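PDB 1PXZ: pectate lyase 1 from Juniperus ashei, which cleaves pectate (polygalacturonate) by calcium-dependent elimination, though with low activity, and is the major allergen of mountain cedar pollen. Local coordinates for residues A[63-68]-A[137-142]; A[235-240]-A[260-265]; A[278-283]-A[308-313]. All blocks are in the same frame, centred on the assembly; numbering follows the deposited sequence.

Contact 1 (A[63-68]-A[137-142]); sequences TREKAL and SESIGV
Glu138 CB sits over the centre of one face of the Arg64 guanidinium, 3.7 Å above its plane, and the Glu138 carboxylate stacks on the same group with planes only 12° apart. Tyr60 also makes a cation-pi contact with it. At the guanidinium's edge, in its plane, Arg64 NH2 donates to Thr63 OG1, which also bonds to Arg59 O, while Arg64 NE bonds to Tyr60 O. These bonds fix the group's rotation, and no N-H points at Glu138 OE1, which lies well out of the guanidinium plane: the salt bridge from Arg64 NH1 to Glu138 OE1 is long, 4.0 Å, and one of charge alone. The extended Glu138 chain, CG anti to the backbone N (chi1 170°), carries the carboxylate alongside the arginine and up to Glu65 N, which donates to the anti side of OE1 at 2.9 Å. A bond in the other direction between the segments runs from Ser139 N to Glu65 OE1, from above that carboxylate, at 3.0 Å. Glu138 N bonds to Thr63 O, at 2.8 Å. Two carboxylates lie 4.6 Å apart here (Glu65 OE1 to Glu138 OE1); backbone N-H groups, water and the stacked arginine probably offset their repulsion, so two glutamates can join the loop 63-68 to the turn after strand 132-137.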
# COMPACT_ATOMS: atom_id res chain seq x y z
N THR A 63 -15.78 -6.07 10.40
CA THR A 63 -16.81 -6.58 9.52
C THR A 63 -18.15 -5.86 9.67
O THR A 63 -19.11 -6.24 8.98
CB THR A 63 -17.08 -8.09 9.78
OG1 THR A 63 -17.30 -8.27 11.19
CG2 THR A 63 -15.86 -8.92 9.40
N ARG A 64 -18.25 -4.86 10.54
CA ARG A 64 -19.56 -4.22 10.68
C ARG A 64 -19.91 -3.47 9.41
O ARG A 64 -19.06 -2.97 8.67
CB ARG A 64 -19.60 -3.26 11.87
CG ARG A 64 -19.46 -3.87 13.25
CD ARG A 64 -20.43 -5.01 13.57
NE ARG A 64 -19.86 -6.28 13.10
CZ ARG A 64 -20.48 -7.45 13.12
NH1 ARG A 64 -21.72 -7.59 13.59
NH2 ARG A 64 -19.85 -8.52 12.65
N GLU A 65 -21.22 -3.36 9.11
CA GLU A 65 -21.61 -2.53 7.98
C GLU A 65 -21.47 -1.05 8.32
O GLU A 65 -21.11 -0.24 7.46
CB GLU A 65 -23.04 -2.84 7.54
CG GLU A 65 -23.15 -3.79 6.36
CD GLU A 65 -21.85 -4.45 5.93
OE1 GLU A 65 -21.42 -5.46 6.56
OE2 GLU A 65 -21.27 -3.95 4.93
N LYS A 66 -21.73 -0.62 9.55
CA LYS A 66 -21.62 0.82 9.79
C LYS A 66 -20.16 1.30 9.75
O LYS A 66 -19.24 0.51 9.92
CB LYS A 66 -22.24 1.17 11.13
CG LYS A 66 -21.45 0.63 12.32
CD LYS A 66 -22.29 0.78 13.59
CE LYS A 66 -21.60 1.71 14.57
NZ LYS A 66 -22.53 2.31 15.57
N ALA A 67 -20.00 2.60 9.55
CA ALA A 67 -18.70 3.25 9.53
C ALA A 67 -18.06 3.20 10.91
O ALA A 67 -18.69 3.57 11.91
CB ALA A 67 -18.80 4.71 9.09
N LEU A 68 -16.81 2.73 10.97
CA LEU A 68 -16.15 2.67 12.28
C LEU A 68 -14.69 3.10 12.16
O LEU A 68 -14.08 2.76 11.14
CB LEU A 68 -16.15 1.25 12.86
CG LEU A 68 -17.49 0.68 13.33
CD1 LEU A 68 -17.27 -0.74 13.83
CD2 LEU A 68 -18.11 1.59 14.39
N SER A 137 -18.52 -10.39 5.85
CA SER A 137 -18.95 -9.17 6.51
C SER A 137 -20.28 -9.43 7.24
O SER A 137 -20.93 -10.45 7.00
CB SER A 137 -19.17 -8.00 5.54
OG SER A 137 -20.39 -8.18 4.83
N GLU A 138 -20.63 -8.48 8.10
CA GLU A 138 -21.88 -8.59 8.85
C GLU A 138 -23.02 -8.82 7.88
O GLU A 138 -23.87 -9.70 8.04
CB GLU A 138 -22.10 -7.35 9.71
CG GLU A 138 -23.48 -7.24 10.36
CD GLU A 138 -23.73 -5.90 11.02
OE1 GLU A 138 -22.92 -4.96 10.88
OE2 GLU A 138 -24.78 -5.76 11.70
N SER A 139 -23.01 -8.02 6.81
CA SER A 139 -24.14 -8.13 5.88
C SER A 139 -24.04 -9.35 4.98
O SER A 139 -25.07 -9.93 4.64
CB SER A 139 -24.25 -6.86 5.02
OG SER A 139 -25.57 -6.35 5.08
N ILE A 140 -22.82 -9.71 4.58
CA ILE A 140 -22.69 -10.83 3.64
C ILE A 140 -22.86 -12.17 4.34
O ILE A 140 -23.39 -13.10 3.75
CB ILE A 140 -21.34 -10.77 2.90
CG1 ILE A 140 -21.27 -9.57 1.93
CG2 ILE A 140 -21.03 -12.05 2.16
CD1 ILE A 140 -19.91 -9.38 1.29
N GLY A 141 -22.43 -12.28 5.59
CA GLY A 141 -22.52 -13.57 6.27
C GLY A 141 -21.33 -14.46 6.01
O GLY A 141 -20.30 -14.04 5.47
N VAL A 142 -21.48 -15.73 6.40
CA VAL A 142 -20.39 -16.70 6.33
C VAL A 142 -20.36 -17.35 4.95
O VAL A 142 -21.39 -17.73 4.38
CB VAL A 142 -20.52 -17.75 7.45
CG1 VAL A 142 -19.45 -18.83 7.39
CG2 VAL A 142 -20.46 -17.02 8.80
O HOH W 1 -20.95 -6.05 3.23
O HOH W 2 -23.32 -2.38 11.66

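Contact 2 (A[235-240]-A[260-265]); sequences YGLVHV and TILSEG
Thr260 opens the pairing by donating its backbone N to Gly236 O and receiving Val238 N on its own O, at 2.8 Å. Its CG2 methyl meets Leu237 CD1 at 3.5 Å, while OG1, on the other branch, bonds to a water; a residue half methyl and half hydroxyl fits this partly exposed end. Ile261 turns to the opposite face of the sheet, where its CG2 lies 4.5 Å from Val240 CG2; both are beta-branched, a type that suits an extended backbone. Leu262 returns to the face of Leu237 and His239. Its N bonds to Val238 O and its O takes Val240 N, while its CD1 packs 4.0 Å from Leu237 CD1. Leu262 O also lies at the edge of the His239 ring, 3.3 Å from CD2. Ser263, back on the face of Val238 and Val240, has a hydroxyl that bonds to Asp301 OD2 and accepts from Asn266 ND2. Glu264 gives its N to Val240 O and its carboxylate to the histidine: His239 NE2 donates to Glu264 OE1 at 3.0 Å, reaching the anti side of that oxygen with ring and carboxylate planes 56° apart. With CG anti to the backbone N (chi1 -175°), the His239 ring leans toward this neighbour; Tyr321 holds ND1, and Arg300 pairs with Glu264 OE2, so the charge of the buried carboxylate is probably well compensated. Strands 237-240 and 260-264 run 9° from parallel, their axes 4.7 Å apart at closest approach, in the residue-on-residue register by which successive coils stack in the parallel beta-helix of polysaccharide lyase family 1.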
# COMPACT_ATOMS: atom_id res chain seq x y z
N TYR A 235 -0.73 -2.76 -17.00
CA TYR A 235 -1.88 -2.11 -17.61
C TYR A 235 -2.20 -0.70 -17.15
O TYR A 235 -2.47 0.19 -17.98
CB TYR A 235 -3.14 -2.96 -17.32
CG TYR A 235 -3.16 -4.18 -18.21
CD1 TYR A 235 -3.15 -3.97 -19.59
CD2 TYR A 235 -3.15 -5.48 -17.73
CE1 TYR A 235 -3.16 -5.03 -20.47
CE2 TYR A 235 -3.16 -6.55 -18.62
CZ TYR A 235 -3.16 -6.32 -19.98
OH TYR A 235 -3.17 -7.35 -20.89
N GLY A 236 -2.26 -0.39 -15.86
CA GLY A 236 -2.78 0.93 -15.50
C GLY A 236 -1.73 2.01 -15.35
O GLY A 236 -0.70 2.04 -16.02
N LEU A 237 -1.97 2.94 -14.44
CA LEU A 237 -1.12 4.11 -14.25
C LEU A 237 -0.62 4.17 -12.82
O LEU A 237 -1.45 4.09 -11.90
CB LEU A 237 -1.97 5.36 -14.53
CG LEU A 237 -1.47 6.75 -14.17
CD1 LEU A 237 -0.21 7.08 -14.94
CD2 LEU A 237 -2.55 7.79 -14.48
N VAL A 238 0.69 4.32 -12.64
CA VAL A 238 1.19 4.47 -11.28
C VAL A 238 2.10 5.70 -11.18
O VAL A 238 3.05 5.78 -11.96
CB VAL A 238 2.01 3.26 -10.78
CG1 VAL A 238 2.22 3.41 -9.27
CG2 VAL A 238 1.34 1.95 -11.10
N HIS A 239 1.80 6.59 -10.26
CA HIS A 239 2.65 7.73 -9.96
C HIS A 239 3.56 7.38 -8.77
O HIS A 239 3.06 7.18 -7.66
CB HIS A 239 1.81 8.97 -9.68
CG HIS A 239 2.59 10.23 -9.47
ND1 HIS A 239 2.21 11.22 -8.60
CD2 HIS A 239 3.76 10.62 -10.05
CE1 HIS A 239 3.10 12.20 -8.63
NE2 HIS A 239 4.05 11.87 -9.51
N VAL A 240 4.85 7.28 -9.01
CA VAL A 240 5.81 6.90 -7.96
C VAL A 240 6.60 8.14 -7.55
O VAL A 240 7.50 8.54 -8.28
CB VAL A 240 6.75 5.79 -8.44
CG1 VAL A 240 7.69 5.32 -7.33
CG2 VAL A 240 5.97 4.57 -8.94
N THR A 260 1.75 2.57 -17.44
CA THR A 260 2.29 3.91 -17.42
C THR A 260 2.89 4.15 -16.04
O THR A 260 2.19 4.10 -15.04
CB THR A 260 1.21 4.97 -17.74
OG1 THR A 260 0.74 4.65 -19.06
CG2 THR A 260 1.78 6.38 -17.74
N ILE A 261 4.18 4.41 -16.01
CA ILE A 261 4.91 4.62 -14.77
C ILE A 261 5.56 5.98 -14.77
O ILE A 261 6.44 6.25 -15.57
CB ILE A 261 5.96 3.50 -14.54
CG1 ILE A 261 5.30 2.12 -14.52
CG2 ILE A 261 6.76 3.83 -13.29
CD1 ILE A 261 6.22 0.92 -14.42
N LEU A 262 5.11 6.83 -13.85
CA LEU A 262 5.59 8.19 -13.68
C LEU A 262 6.41 8.28 -12.40
O LEU A 262 5.87 8.44 -11.31
CB LEU A 262 4.44 9.19 -13.72
CG LEU A 262 3.49 9.00 -14.93
CD1 LEU A 262 2.44 10.10 -14.94
CD2 LEU A 262 4.26 8.99 -16.25
N SER A 263 7.73 8.14 -12.59
CA SER A 263 8.67 8.23 -11.49
C SER A 263 9.12 9.68 -11.31
O SER A 263 9.66 10.26 -12.25
CB SER A 263 9.87 7.32 -11.76
OG SER A 263 10.89 7.55 -10.80
N GLU A 264 8.88 10.27 -10.14
CA GLU A 264 9.23 11.67 -9.92
C GLU A 264 9.81 11.90 -8.54
O GLU A 264 9.17 11.54 -7.54
CB GLU A 264 7.93 12.47 -10.11
CG GLU A 264 8.07 13.97 -9.98
CD GLU A 264 6.80 14.73 -10.35
OE1 GLU A 264 5.73 14.10 -10.50
OE2 GLU A 264 6.92 15.97 -10.46
N GLY A 265 11.00 12.48 -8.45
CA GLY A 265 11.55 12.85 -7.16
C GLY A 265 11.88 11.68 -6.26
O GLY A 265 11.92 11.84 -5.02
O HOH W 3 -0.79 2.59 -19.56

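Contact 3 (A[278-283]-A[308-313]); sequences EVTKRI and YFVSSG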
# COMPACT_ATOMS: atom_id res chain seq x y z
N GLU A 278 20.45 -1.13 -12.79
CA GLU A 278 19.28 -0.56 -13.45
C GLU A 278 18.06 -0.57 -12.52
O GLU A 278 17.71 -1.59 -11.94
CB GLU A 278 18.91 -1.30 -14.75
CG GLU A 278 17.89 -0.44 -15.51
CD GLU A 278 17.42 -1.06 -16.80
OE1 GLU A 278 18.14 -1.95 -17.31
OE2 GLU A 278 16.34 -0.66 -17.30
N VAL A 279 17.44 0.60 -12.37
CA VAL A 279 16.30 0.73 -11.47
C VAL A 279 15.10 -0.02 -12.05
O VAL A 279 14.36 -0.69 -11.33
CB VAL A 279 15.94 2.21 -11.30
CG1 VAL A 279 14.53 2.38 -10.72
CG2 VAL A 279 16.99 2.94 -10.46
N THR A 280 14.91 0.13 -13.36
CA THR A 280 13.81 -0.36 -14.16
C THR A 280 14.00 -1.77 -14.72
O THR A 280 15.09 -2.24 -15.03
CB THR A 280 13.58 0.53 -15.41
OG1 THR A 280 14.86 0.94 -15.93
CG2 THR A 280 12.83 1.80 -15.05
N LYS A 281 12.86 -2.45 -14.88
CA LYS A 281 12.84 -3.73 -15.53
C LYS A 281 11.53 -3.94 -16.30
O LYS A 281 10.46 -3.96 -15.70
CB LYS A 281 13.01 -4.91 -14.55
CG LYS A 281 13.29 -6.20 -15.34
CD LYS A 281 13.84 -7.28 -14.41
CE LYS A 281 13.79 -8.64 -15.10
NZ LYS A 281 12.85 -9.58 -14.42
N ARG A 282 11.63 -4.08 -17.62
CA ARG A 282 10.49 -4.40 -18.46
C ARG A 282 10.36 -5.90 -18.64
O ARG A 282 11.31 -6.60 -18.98
CB ARG A 282 10.59 -3.77 -19.85
CG ARG A 282 10.17 -2.31 -19.90
CD ARG A 282 11.42 -1.47 -20.14
NE ARG A 282 11.05 -0.08 -20.46
CZ ARG A 282 11.73 0.92 -19.90
NH1 ARG A 282 12.74 0.62 -19.06
NH2 ARG A 282 11.38 2.15 -20.20
N ILE A 283 9.16 -6.39 -18.41
CA ILE A 283 8.94 -7.84 -18.49
C ILE A 283 7.98 -8.16 -19.61
O ILE A 283 6.92 -7.54 -19.70
CB ILE A 283 8.42 -8.29 -17.11
CG1 ILE A 283 9.47 -8.10 -16.01
CG2 ILE A 283 7.93 -9.72 -17.14
CD1 ILE A 283 8.92 -7.77 -14.64
N TYR A 308 20.61 3.81 -12.42
CA TYR A 308 20.03 4.57 -13.52
C TYR A 308 18.66 4.03 -13.90
O TYR A 308 18.34 2.85 -13.67
CB TYR A 308 20.96 4.55 -14.76
CG TYR A 308 21.28 3.15 -15.24
CD1 TYR A 308 22.38 2.46 -14.73
CD2 TYR A 308 20.50 2.53 -16.19
CE1 TYR A 308 22.63 1.18 -15.20
CE2 TYR A 308 20.75 1.26 -16.68
CZ TYR A 308 21.83 0.59 -16.16
OH TYR A 308 22.09 -0.68 -16.61
N PHE A 309 17.87 4.92 -14.49
CA PHE A 309 16.50 4.61 -14.92
C PHE A 309 16.44 4.65 -16.43
O PHE A 309 16.83 5.66 -17.02
CB PHE A 309 15.56 5.64 -14.30
CG PHE A 309 14.07 5.46 -14.44
CD1 PHE A 309 13.40 5.59 -15.64
CD2 PHE A 309 13.33 5.16 -13.30
CE1 PHE A 309 12.03 5.42 -15.75
CE2 PHE A 309 11.97 5.00 -13.38
CZ PHE A 309 11.30 5.14 -14.59
N VAL A 310 15.95 3.60 -17.07
CA VAL A 310 15.81 3.62 -18.53
C VAL A 310 14.39 4.08 -18.86
O VAL A 310 13.41 3.36 -18.66
CB VAL A 310 16.14 2.25 -19.11
CG1 VAL A 310 15.89 2.23 -20.61
CG2 VAL A 310 17.60 1.90 -18.82
N SER A 311 14.32 5.31 -19.34
CA SER A 311 13.07 5.95 -19.71
C SER A 311 12.54 5.51 -21.06
O SER A 311 13.31 5.05 -21.92
CB SER A 311 13.31 7.48 -19.78
OG SER A 311 13.08 7.98 -18.47
N SER A 312 11.24 5.66 -21.27
CA SER A 312 10.66 5.45 -22.61
C SER A 312 9.44 6.37 -22.74
O SER A 312 8.77 6.69 -21.74
CB SER A 312 10.32 4.00 -22.90
OG SER A 312 9.50 3.41 -21.89
N GLY A 313 9.17 6.85 -23.95
CA GLY A 313 8.08 7.81 -24.18
C GLY A 313 8.65 9.22 -24.12
O GLY A 313 9.80 9.39 -23.70
O HOH W 4 9.37 0.64 -22.37
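The two backbones run in roughly the same direction, 28° apart end to end, and meet at a single bridge where Val279 N donates to Tyr308 O at 2.8 Å, almost straight (176°). Beyond it side chains take over. Glu278 lies across the Tyr308 ring: its CA is over one face, offset toward the rim, in a CH-pi contact, and its CG comes 3.5 Å from CE2. Tyr308 CG stands between its own backbone N and carbonyl carbon (chi1 57°), which folds the ring back over Glu278 although the CB of Tyr308 points away. Phe309 receives the CG2 methyl of Thr280 squarely over its ring centre, 3.5 Å from the centroid, and Val279 CG1 adds an oblique contact at CD2. Threonine suits its place because the other branch is used as well: Thr280 OG1 donates to the anti lone pair of Glu278 OE2, 2.6 Å away, and accepts from Val310 N at 3.1 Å. Arg282 then reaches Val310 O with the NH1 and NH2 end of its guanidinium, both nitrogens coming from the same face of the carbonyl plane, and NH2 also donates to Ser312 OG, at 2.8 Å. All of these partners lie in the guanidinium plane, as does the water that joins Arg282 NE to Ser312 OG; the serine hydroxyl is further bonded to Trp294 O. Thus a segment with little regular pairing is held by side chains that stand in for backbone partners: Thr280 satisfies an N-H and Arg282 a carbonyl, and the several in-plane bonds should leave the guanidinium little freedom to rotate.

From the N terminus, contact 1 comes first: 63-68, between helix 58-63 and strand 68-72, meets 137-142 and closes a loop holding the early coils of the beta-helix. Contact 2 follows, joining 235-240 to its neighbour on the next coil, 260-265, and closing a much shorter loop. Contact 3 then binds 278-283, on strand 280-282 at one edge of another parallel sheet of the chain, to the segment 308-313. The three loops follow in series, neither nesting nor crossing. Contact 1 lies across the chain's centre from the others, about 34 Å from contact 2 between centres. Contacts 2 and 3 touch where Ser263 CB packs on Phe309 CE2 at 3.5 Å, so the late coils pack against the segment that follows strand 302-304.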